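Local coordinates for protein carbohydrate binding module E1 (Uncultured bacterium, PDB 5KLF) that probably binds beta-glucan chains such as cellulose, as a non-catalytic carbohydrate-binding module with a beta-sandwich fold, at residues A17-E22 / I31-S36. Numbering follows the deposited sequence.
Sequences AAKGVE and IKYNKS
The N-H of A17 donates to the carbonyl oxygen of K32, with A17 N 2.8 Å from K32 O and an N-H...O angle of 166°. On the other side of the same residue, a water stands in for the next direct bond, between A17 O and N34 N. It donates to A17 O at 2.7 Å and accepts from N34 N at 2.8 Å, bridging the two backbones where they no longer bond directly. Beside the backbone bond, A17 CB meets I31 CG2 at 3.7 Å and Y33 CD1 at 3.9 Å. With CG anti to the backbone N (chi1 -178°), the end of the Y33 side chain comes close to the loop. Its ring turns an edge to the loop backbone, with A17 O and K19 N near the ring plane. Y33 OH lies 3.3 Å from K19 CB, across the base of the lysine chain, and hydrogen-bonds to N96. The K19 chain runs on, and its NZ forms a salt bridge with D95. A type II turn from A18 to V21, closed by V21 N to A18 O at 3.0 Å, redirects the loop. The contact continues the parallel pairing of edge strand 15-16 with strand 30-35, and the loop then crosses to strand 23-25 of the other sheet.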
loop_
_atom_site.group_PDB
_atom_site.type_symbol
_atom_site.label_atom_id
_atom_site.label_comp_id
_atom_site.label_asym_id
_atom_site.label_seq_id
_atom_site.Cartn_x
_atom_site.Cartn_y
_atom_site.Cartn_z
ATOM N N ALA A 17 5.094 -6.941 -0.282
ATOM C CA ALA A 17 5.584 -6.081 -1.358
ATOM C C ALA A 17 7.100 -5.919 -1.269
ATOM O O ALA A 17 7.660 -5.770 -0.183
ATOM C CB ALA A 17 4.904 -4.697 -1.314
ATOM N N ALA A 18 7.761 -5.934 -2.417
ATOM C CA ALA A 18 9.189 -5.651 -2.480
ATOM C C ALA A 18 9.355 -4.237 -2.993
ATOM O O ALA A 18 8.579 -3.800 -3.853
ATOM C CB ALA A 18 9.913 -6.625 -3.405
ATOM N N LYS A 19 10.380 -3.532 -2.483
ATOM C CA LYS A 19 10.578 -2.131 -2.833
ATOM C C LYS A 19 10.681 -1.957 -4.341
ATOM O O LYS A 19 11.553 -2.545 -4.996
ATOM C CB LYS A 19 11.840 -1.595 -2.142
ATOM C CG LYS A 19 12.181 -0.177 -2.506
ATOM C CD LYS A 19 13.561 0.179 -1.834
ATOM C CE LYS A 19 13.871 1.664 -1.870
ATOM N NZ LYS A 19 13.996 2.188 -3.277
ATOM N N GLY A 20 9.766 -1.158 -4.890
ATOM C CA GLY A 20 9.756 -0.812 -6.295
ATOM C C GLY A 20 9.223 -1.866 -7.237
ATOM O O GLY A 20 9.311 -1.672 -8.457
ATOM N N VAL A 21 8.688 -2.982 -6.734
ATOM C CA VAL A 21 8.344 -4.116 -7.591
ATOM C C VAL A 21 6.825 -4.216 -7.686
ATOM O O VAL A 21 6.155 -4.499 -6.681
ATOM C CB VAL A 21 8.941 -5.422 -7.047
ATOM C CG1 VAL A 21 8.499 -6.600 -7.907
ATOM C CG2 VAL A 21 10.461 -5.298 -6.972
ATOM N N GLU A 22 6.282 -4.053 -8.897
ATOM C CA GLU A 22 4.831 -4.027 -9.013
ATOM C C GLU A 22 4.238 -5.431 -8.803
ATOM O O GLU A 22 4.856 -6.451 -9.131
ATOM C CB GLU A 22 4.413 -3.463 -10.378
ATOM C CG GLU A 22 4.260 -4.523 -11.427
ATOM C CD GLU A 22 3.854 -3.964 -12.783
ATOM O OE1 GLU A 22 3.545 -2.743 -12.867
ATOM O OE2 GLU A 22 3.806 -4.771 -13.742
ATOM N N ILE A 31 -1.129 -6.044 2.947
ATOM C CA ILE A 31 0.194 -6.162 2.339
ATOM C C ILE A 31 1.265 -5.789 3.362
ATOM O O ILE A 31 1.158 -4.752 4.036
ATOM C CB ILE A 31 0.252 -5.282 1.082
ATOM C CG1 ILE A 31 -0.799 -5.799 0.073
ATOM C CG2 ILE A 31 1.677 -5.271 0.463
ATOM C CD1 ILE A 31 -1.478 -4.673 -0.570
ATOM N N LYS A 32 2.263 -6.669 3.529
ATOM C CA LYS A 32 3.427 -6.346 4.352
ATOM C C LYS A 32 4.441 -5.581 3.500
ATOM O O LYS A 32 4.708 -5.962 2.356
ATOM C CB LYS A 32 4.072 -7.615 4.897
ATOM C CG LYS A 32 5.335 -7.350 5.686
ATOM C CD LYS A 32 5.843 -8.639 6.321
ATOM C CE LYS A 32 7.207 -8.391 7.038
ATOM N NZ LYS A 32 7.676 -9.684 7.609
ATOM N N TYR A 33 5.007 -4.511 4.055
ATOM C CA TYR A 33 6.053 -3.762 3.357
ATOM C C TYR A 33 7.035 -3.225 4.379
ATOM O O TYR A 33 6.631 -2.546 5.324
ATOM C CB TYR A 33 5.483 -2.581 2.558
ATOM C CG TYR A 33 6.573 -1.843 1.810
ATOM C CD1 TYR A 33 7.312 -2.501 0.825
ATOM C CD2 TYR A 33 6.897 -0.524 2.108
ATOM C CE1 TYR A 33 8.333 -1.844 0.125
ATOM C CE2 TYR A 33 7.928 0.161 1.397
ATOM C CZ TYR A 33 8.630 -0.520 0.412
ATOM O OH TYR A 33 9.645 0.093 -0.301
ATOM N N ASN A 34 8.320 -3.522 4.199
ATOM C CA ASN A 34 9.317 -2.997 5.115
ATOM C C ASN A 34 9.868 -1.721 4.503
ATOM O O ASN A 34 10.420 -1.750 3.394
ATOM C CB ASN A 34 10.432 -4.009 5.367
ATOM C CG ASN A 34 11.446 -3.496 6.334
ATOM O OD1 ASN A 34 12.368 -2.759 5.955
ATOM N ND2 ASN A 34 11.306 -3.893 7.601
ATOM N N LYS A 35 9.672 -0.593 5.197
ATOM C CA LYS A 35 10.253 0.691 4.793
ATOM C C LYS A 35 11.500 0.947 5.622
ATOM O O LYS A 35 11.411 1.225 6.824
ATOM C CB LYS A 35 9.269 1.843 4.980
ATOM C CG LYS A 35 9.961 3.223 4.843
ATOM C CD LYS A 35 8.942 4.239 4.430
ATOM C CE LYS A 35 8.214 4.840 5.616
ATOM N NZ LYS A 35 9.095 5.480 6.619
ATOM N N SER A 36 12.663 0.907 4.976
ATOM C CA SER A 36 13.905 1.009 5.726
ATOM C C SER A 36 14.194 2.437 6.160
ATOM O O SER A 36 14.857 2.643 7.175
ATOM C CB SER A 36 15.062 0.482 4.883
ATOM O OG SER A 36 15.199 1.293 3.738
HETATM O O HOH W 1 8.962 -5.326 2.101
#